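Local coordinates for protein signal transduction histidine kinase, LytS (Clostridium beijerinckii, PDB 5XSJ) that probably uses ATP to phosphorylate a protein histidine in two-component signalling, the chain here being a helical N-terminal piece of this membrane kinase, at residues Ser31-Asp34 / Asn35-Tyr39; Asn42-Pro45 / Ser46-Glu49; Asp110-Ala113 / Ala114-Ala118. One frame throughout, in Å; residues are numbered along the deposited sequence.

Contact 1: residues Ser31-Asp34 / Asn35-Tyr39; sequences SSLD and NFNQY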
loop_
_atom_site.group_PDB
_atom_site.type_symbol
_atom_site.label_atom_id
_atom_site.label_comp_id
_atom_site.label_asym_id
_atom_site.label_seq_id
_atom_site.Cartn_x
_atom_site.Cartn_y
_atom_site.Cartn_z
ATOM N N SER B 31 -8.671 14.414 -12.882
ATOM C CA SER B 31 -8.079 15.691 -13.259
ATOM C C SER B 31 -8.045 16.649 -12.069
ATOM O O SER B 31 -7.106 17.453 -11.911
ATOM C CB SER B 31 -8.846 16.306 -14.425
ATOM O OG SER B 31 -8.443 17.646 -14.623
ATOM N N SER B 32 -9.070 16.570 -11.226
ATOM C CA SER B 32 -9.104 17.403 -10.021
ATOM C C SER B 32 -7.906 17.109 -9.108
ATOM O O SER B 32 -7.246 18.036 -8.618
ATOM C CB SER B 32 -10.414 17.193 -9.258
ATOM O OG SER B 32 -10.411 17.921 -8.051
ATOM N N LEU B 33 -7.626 15.820 -8.896
ATOM C CA LEU B 33 -6.508 15.366 -8.063
ATOM C C LEU B 33 -5.176 15.845 -8.620
ATOM O O LEU B 33 -4.334 16.369 -7.893
ATOM C CB LEU B 33 -6.504 13.826 -7.951
ATOM C CG LEU B 33 -5.349 13.234 -7.122
ATOM C CD1 LEU B 33 -5.415 13.671 -5.647
ATOM C CD2 LEU B 33 -5.287 11.723 -7.230
ATOM N N ASP B 34 -5.001 15.669 -9.924
ATOM C CA ASP B 34 -3.765 16.025 -10.595
ATOM C C ASP B 34 -3.457 17.517 -10.449
ATOM O O ASP B 34 -2.327 17.906 -10.120
ATOM C CB ASP B 34 -3.864 15.624 -12.066
ATOM C CG ASP B 34 -2.588 15.891 -12.829
ATOM O OD1 ASP B 34 -1.509 15.970 -12.199
ATOM O OD2 ASP B 34 -2.665 16.022 -14.066
ATOM N N ASN B 35 -4.471 18.355 -10.660
ATOM C CA ASN B 35 -4.292 19.787 -10.529
ATOM C C ASN B 35 -4.053 20.172 -9.080
ATOM O O ASN B 35 -3.177 20.983 -8.795
ATOM C CB ASN B 35 -5.501 20.526 -11.109
ATOM C CG ASN B 35 -5.453 20.587 -12.620
ATOM O OD1 ASN B 35 -4.731 21.400 -13.177
ATOM N ND2 ASN B 35 -6.186 19.696 -13.293
ATOM N N PHE B 36 -4.816 19.561 -8.174
ATOM C CA PHE B 36 -4.602 19.717 -6.730
ATOM C C PHE B 36 -3.150 19.438 -6.334
ATOM O O PHE B 36 -2.515 20.256 -5.678
ATOM C CB PHE B 36 -5.548 18.786 -5.957
ATOM C CG PHE B 36 -5.218 18.643 -4.498
ATOM C CD1 PHE B 36 -5.499 19.663 -3.602
ATOM C CD2 PHE B 36 -4.650 17.471 -4.015
ATOM C CE1 PHE B 36 -5.209 19.529 -2.251
ATOM C CE2 PHE B 36 -4.359 17.329 -2.664
ATOM C CZ PHE B 36 -4.636 18.358 -1.779
ATOM N N ASN B 37 -2.641 18.271 -6.737
ATOM C CA ASN B 37 -1.253 17.890 -6.496
ATOM C C ASN B 37 -0.265 18.951 -6.977
ATOM O O ASN B 37 0.610 19.391 -6.228
ATOM C CB ASN B 37 -0.943 16.559 -7.182
ATOM C CG ASN B 37 -1.549 15.356 -6.454
ATOM O OD1 ASN B 37 -1.880 15.425 -5.269
ATOM N ND2 ASN B 37 -1.680 14.246 -7.165
ATOM N N GLN B 38 -0.403 19.363 -8.230
ATOM C CA GLN B 38 0.480 20.390 -8.785
ATOM C C GLN B 38 0.378 21.693 -8.023
ATOM O O GLN B 38 1.381 22.379 -7.831
ATOM C CB GLN B 38 0.170 20.633 -10.262
ATOM C CG GLN B 38 0.483 19.425 -11.158
ATOM C CD GLN B 38 0.001 19.646 -12.576
ATOM O OE1 GLN B 38 0.436 20.580 -13.256
ATOM N NE2 GLN B 38 -0.941 18.822 -13.012
ATOM N N TYR B 39 -0.825 22.041 -7.577
ATOM C CA TYR B 39 -0.991 23.288 -6.842
ATOM C C TYR B 39 -0.231 23.267 -5.524
ATOM O O TYR B 39 0.486 24.216 -5.207
ATOM C CB TYR B 39 -2.461 23.586 -6.572
ATOM C CG TYR B 39 -2.654 24.864 -5.781
ATOM C CD1 TYR B 39 -2.293 26.102 -6.325
ATOM C CD2 TYR B 39 -3.180 24.841 -4.500
ATOM C CE1 TYR B 39 -2.457 27.287 -5.606
ATOM C CE2 TYR B 39 -3.356 26.020 -3.770
ATOM C CZ TYR B 39 -2.991 27.239 -4.334
ATOM O OH TYR B 39 -3.172 28.403 -3.625
HETATM O O HOH W 1 -0.874 13.949 -10.110
#

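Contact 2: residues Asn42-Pro45 / Ser46-Glu49; sequences NGTP and SKKE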
loop_
_atom_site.group_PDB
_atom_site.type_symbol
_atom_site.label_atom_id
_atom_site.label_comp_id
_atom_site.label_asym_id
_atom_site.label_seq_id
_atom_site.Cartn_x
_atom_site.Cartn_y
_atom_site.Cartn_z
ATOM N N ASN B 42 3.581 23.582 -6.185
ATOM C CA ASN B 42 4.159 24.804 -6.776
ATOM C C ASN B 42 3.345 26.100 -6.615
ATOM O O ASN B 42 3.888 27.198 -6.708
ATOM C CB ASN B 42 4.415 24.585 -8.269
ATOM C CG ASN B 42 5.165 25.753 -8.907
ATOM O OD1 ASN B 42 6.232 26.161 -8.433
ATOM N ND2 ASN B 42 4.583 26.324 -9.963
ATOM N N GLY B 43 2.042 25.981 -6.403
ATOM C CA GLY B 43 1.227 27.145 -6.115
ATOM C C GLY B 43 0.719 27.946 -7.297
ATOM O O GLY B 43 0.249 29.064 -7.114
ATOM N N THR B 44 0.823 27.403 -8.506
ATOM C CA THR B 44 0.263 28.071 -9.680
ATOM C C THR B 44 -1.261 28.211 -9.538
ATOM O O THR B 44 -1.969 27.214 -9.478
ATOM C CB THR B 44 0.592 27.304 -10.973
ATOM O OG1 THR B 44 2.010 27.210 -11.117
ATOM C CG2 THR B 44 0.029 28.021 -12.176
ATOM N N PRO B 45 -1.763 29.453 -9.471
ATOM C CA PRO B 45 -3.189 29.642 -9.159
ATOM C C PRO B 45 -4.154 28.958 -10.142
ATOM O O PRO B 45 -5.206 28.497 -9.718
ATOM C CB PRO B 45 -3.361 31.174 -9.173
ATOM C CG PRO B 45 -2.037 31.755 -9.589
ATOM C CD PRO B 45 -0.997 30.715 -9.434
ATOM N N SER B 46 -3.788 28.845 -11.411
ATOM C CA SER B 46 -4.638 28.168 -12.380
ATOM C C SER B 46 -4.802 26.670 -12.082
ATOM O O SER B 46 -5.759 26.041 -12.541
ATOM C CB SER B 46 -4.078 28.345 -13.786
ATOM O OG SER B 46 -2.923 27.531 -13.963
ATOM N N LYS B 47 -3.864 26.094 -11.334
ATOM C CA LYS B 47 -3.947 24.686 -10.972
ATOM C C LYS B 47 -5.068 24.486 -9.950
ATOM O O LYS B 47 -5.841 23.548 -10.047
ATOM C CB LYS B 47 -2.600 24.187 -10.432
ATOM C CG LYS B 47 -1.759 23.418 -11.468
ATOM C CD LYS B 47 -1.604 24.175 -12.769
ATOM C CE LYS B 47 -0.691 23.473 -13.775
ATOM N NZ LYS B 47 -1.402 22.541 -14.677
ATOM N N LYS B 48 -5.159 25.400 -8.989
ATOM C CA LYS B 48 -6.221 25.401 -7.984
ATOM C C LYS B 48 -7.596 25.666 -8.596
ATOM O O LYS B 48 -8.596 25.037 -8.219
ATOM C CB LYS B 48 -5.928 26.444 -6.910
ATOM C CG LYS B 48 -6.992 26.547 -5.844
ATOM C CD LYS B 48 -6.650 27.629 -4.842
ATOM C CE LYS B 48 -7.740 27.784 -3.811
ATOM N NZ LYS B 48 -7.519 29.023 -3.009
ATOM N N GLU B 49 -7.643 26.602 -9.538
ATOM C CA GLU B 49 -8.854 26.875 -10.301
ATOM C C GLU B 49 -9.359 25.627 -11.017
ATOM O O GLU B 49 -10.556 25.319 -10.989
ATOM C CB GLU B 49 -8.597 27.995 -11.317
ATOM C CG GLU B 49 -9.836 28.446 -12.068
ATOM C CD GLU B 49 -9.515 29.411 -13.206
ATOM O OE1 GLU B 49 -10.437 29.766 -13.967
ATOM O OE2 GLU B 49 -8.335 29.800 -13.352
#

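Contact 3: residues Asp110-Ala113 / Ala114-Ala118; sequences DFVA and AKNIA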
loop_
_atom_site.group_PDB
_atom_site.type_symbol
_atom_site.label_atom_id
_atom_site.label_comp_id
_atom_site.label_asym_id
_atom_site.label_seq_id
_atom_site.Cartn_x
_atom_site.Cartn_y
_atom_site.Cartn_z
ATOM N N ASP B 110 -3.756 15.048 5.555
ATOM C CA ASP B 110 -4.792 15.510 4.633
ATOM C C ASP B 110 -4.361 15.351 3.191
ATOM O O ASP B 110 -5.159 15.008 2.338
ATOM C CB ASP B 110 -5.139 16.976 4.891
ATOM C CG ASP B 110 -5.931 17.175 6.162
ATOM O OD1 ASP B 110 -6.750 16.296 6.486
ATOM O OD2 ASP B 110 -5.751 18.223 6.822
ATOM N N PHE B 111 -3.090 15.624 2.930
ATOM C CA PHE B 111 -2.544 15.566 1.581
ATOM C C PHE B 111 -2.592 14.129 1.074
ATOM O O PHE B 111 -3.029 13.861 -0.044
ATOM C CB PHE B 111 -1.108 16.099 1.580
ATOM C CG PHE B 111 -0.572 16.426 0.222
ATOM C CD1 PHE B 111 -1.424 16.661 -0.842
ATOM C CD2 PHE B 111 0.798 16.497 0.010
ATOM C CE1 PHE B 111 -0.923 16.979 -2.103
ATOM C CE2 PHE B 111 1.301 16.814 -1.235
ATOM C CZ PHE B 111 0.440 17.053 -2.296
ATOM N N VAL B 112 -2.127 13.216 1.920
ATOM C CA VAL B 112 -2.194 11.788 1.659
ATOM C C VAL B 112 -3.631 11.290 1.534
ATOM O O VAL B 112 -3.961 10.573 0.585
ATOM C CB VAL B 112 -1.470 11.005 2.777
ATOM C CG1 VAL B 112 -1.819 9.530 2.720
ATOM C CG2 VAL B 112 0.026 11.205 2.646
ATOM N N ALA B 113 -4.486 11.663 2.481
ATOM C CA ALA B 113 -5.879 11.195 2.440
ATOM C C ALA B 113 -6.575 11.621 1.147
ATOM O O ALA B 113 -7.293 10.831 0.541
ATOM C CB ALA B 113 -6.659 11.694 3.655
ATOM N N ALA B 114 -6.334 12.847 0.697
ATOM C CA ALA B 114 -6.920 13.314 -0.562
ATOM C C ALA B 114 -6.559 12.403 -1.736
ATOM O O ALA B 114 -7.416 12.077 -2.553
ATOM C CB ALA B 114 -6.487 14.745 -0.849
ATOM N N LYS B 115 -5.295 11.986 -1.825
ATOM C CA LYS B 115 -4.878 11.027 -2.862
ATOM C C LYS B 115 -5.587 9.699 -2.703
ATOM O O LYS B 115 -6.068 9.113 -3.678
ATOM C CB LYS B 115 -3.376 10.755 -2.809
ATOM C CG LYS B 115 -2.471 11.982 -2.821
ATOM C CD LYS B 115 -1.022 11.549 -2.511
ATOM C CE LYS B 115 -0.086 12.726 -2.496
ATOM N NZ LYS B 115 -0.220 13.456 -3.791
ATOM N N ASN B 116 -5.591 9.194 -1.472
ATOM C CA ASN B 116 -6.229 7.910 -1.173
ATOM C C ASN B 116 -7.705 7.969 -1.486
ATOM O O ASN B 116 -8.244 7.073 -2.122
ATOM C CB ASN B 116 -6.041 7.509 0.306
ATOM C CG ASN B 116 -4.614 7.095 0.630
ATOM O OD1 ASN B 116 -3.861 6.691 -0.255
ATOM N ND2 ASN B 116 -4.246 7.172 1.908
ATOM N N ILE B 117 -8.367 9.025 -1.024
ATOM C CA ILE B 117 -9.804 9.109 -1.214
ATOM C C ILE B 117 -10.145 9.245 -2.700
ATOM O O ILE B 117 -11.111 8.654 -3.172
ATOM C CB ILE B 117 -10.414 10.271 -0.427
ATOM C CG1 ILE B 117 -10.215 10.054 1.076
ATOM C CG2 ILE B 117 -11.900 10.399 -0.742
ATOM C CD1 ILE B 117 -10.617 11.263 1.921
ATOM N N ALA B 118 -9.336 9.993 -3.443
ATOM C CA ALA B 118 -9.574 10.107 -4.879
ATOM C C ALA B 118 -9.502 8.721 -5.523
ATOM O O ALA B 118 -10.298 8.398 -6.403
ATOM C CB ALA B 118 -8.576 11.076 -5.518
#

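Contact 1: residues Ser31-Asp34 / Asn35-Tyr39
S31 O is gripped by two donors of N35, four residues on: the backbone N at 3.1 Å, as in any α-helix, and the side-chain ND2, whose distance to S31 O is only 2.8 Å. They reach this oxygen from opposite faces of its carbonyl plane, with ND2 standing 41° out of that plane. The amide gets there because N35 CG lies beside its own backbone N (chi1 -78°), which folds the side chain back over the preceding turn.

Three residues further on, Q38 NE2 turns back to D34 in the same i, i+4 spacing. It makes two weak bonds, to D34 OD1 at 3.0 Å and to D34 O at 3.3 Å, its amide plane turned 43° from the carboxylate. A water links the same D34 OD1, to which it donates, with N37 ND2.

These residues belong to helix 15-42 of a four-helix bundle. L33 and F36 face the other helices: L33 CD1 meets F36 CD2 at 4.2 Å, L33 also touching A118, while the F36 ring reaches Y87 and I95 of helix 73-99. The L33 side chain crosses that of N37, bringing CG to 3.8 Å from N37 ND2. N37 OD1 accepts a hydrogen bond from K115 of helix 104-133, and S32 OG is bonded to Y87 OH.

Contact 2: residues Asn42-Pro45 / Ser46-Glu49
T44 O accepts from K47 N at 2.9 Å, the shortest sound polar bond between N42-P45 and the turn S46-E49. The bond spans three residues, and its geometry differs accordingly: the donor stands 44° out of the T44 carbonyl plane, not on a lone pair. K47 CB closes over the same acceptor, 3.2 Å from T44 O. One residue later the pattern becomes regular, since E49 N donates to P45 O at 3.1 Å in the carbonyl plane, four residues apart and with a nearly straight N-H...O angle of 167°. The change from the first bond to the second marks the chain settling into the α-helix.

P45 suits the start of helix 45-67, because backbone N-H groups in a helix's first turn have no preceding carbonyl within the helix to donate to, so a ring nitrogen without a hydrogen costs nothing there. On the side of T44, the methyl CG2 rests 3.5 Å from S46 OG. That hydroxyl occupies the crowded position between backbone N and carbonyl carbon (chi1 74°), which turns it back toward the threonine. Just upstream, G43 has positive phi and is where the chain leaves the helical path of helix 15-42.

The two lysines leave this junction in different directions. K48, extended throughout, forms a salt bridge with E99 at the end of helix 73-99, while K47 bends and makes a weak hydrogen bond to Q38 OE1. Both also pack on Y39, so the short connection N42-P45 and the opening turn of helix 45-67 lie against the final turns of helix 15-42, at the bundle surface.

Contact 3: residues Asp110-Ala113 / Ala114-Ala118
Two consecutive turns of helix 104-133, the last helix of the four-helix bundle, carry a lysine-aromatic pair at spacing i, i+4. K115 runs back over one face of the F111 ring: CE sits 4.2 Å above the ring plane, over its centre, a CH-pi contact, and NZ lies 4.3 Å from the F111 centroid, 27° off the normal, as a cation-pi partner. The bend at the end of the lysine chain (chi4 -54°) turns NZ off the ring axis, where it also donates to N37 OD1 of helix 15-42. Lower on the chain, K115 CG approaches F111 O at 3.4 Å, the same oxygen that takes only a weak bond from K115 N.

V112 and N116 point the same way and lie side by side, with V112 CG1 3.5 Å from N116 ND2. On the neighbouring flank I117 N donates to A113 O over a short 2.6 Å. I117 CG1 comes within 3.1 Å of A113 O, a tight approach, and I117 CD1 reaches A113 CB at 4.3 Å. I117 itself packs on T83 and S90 of helix 73-99, while A114 meets F36 and F111 meets I40, both of helix 15-42.

The lysine therefore has three kinds of support at once: a CH-pi contact for CE, a cation-pi contact for NZ, and the N37 amide oxygen as acceptor. Its charge is probably stabilised by this combination.

Contacts 1 and 3 are partly buried and lie on different helices, 15-42 and 104-133, their centres about 11 Å apart. The two helices meet through polar and aromatic contacts, with F36 CE2 3.5 Å from F111 CE1. Contact 2 is a surface contact at a helix junction, about 9 Å from contact 1 between centres and touching it through Y39 against T44 and K48, and N35 and Q38 against K47. Contacts 2 and 3 do not touch, nearest atoms about 8 Å apart. Chemistry follows the setting: amide and carboxylate bonds along contact 1, cation-pi and apolar packing in contact 3, and chiefly backbone bonding in contact 2, its lysines reaching back to helices 15-42 and 73-99.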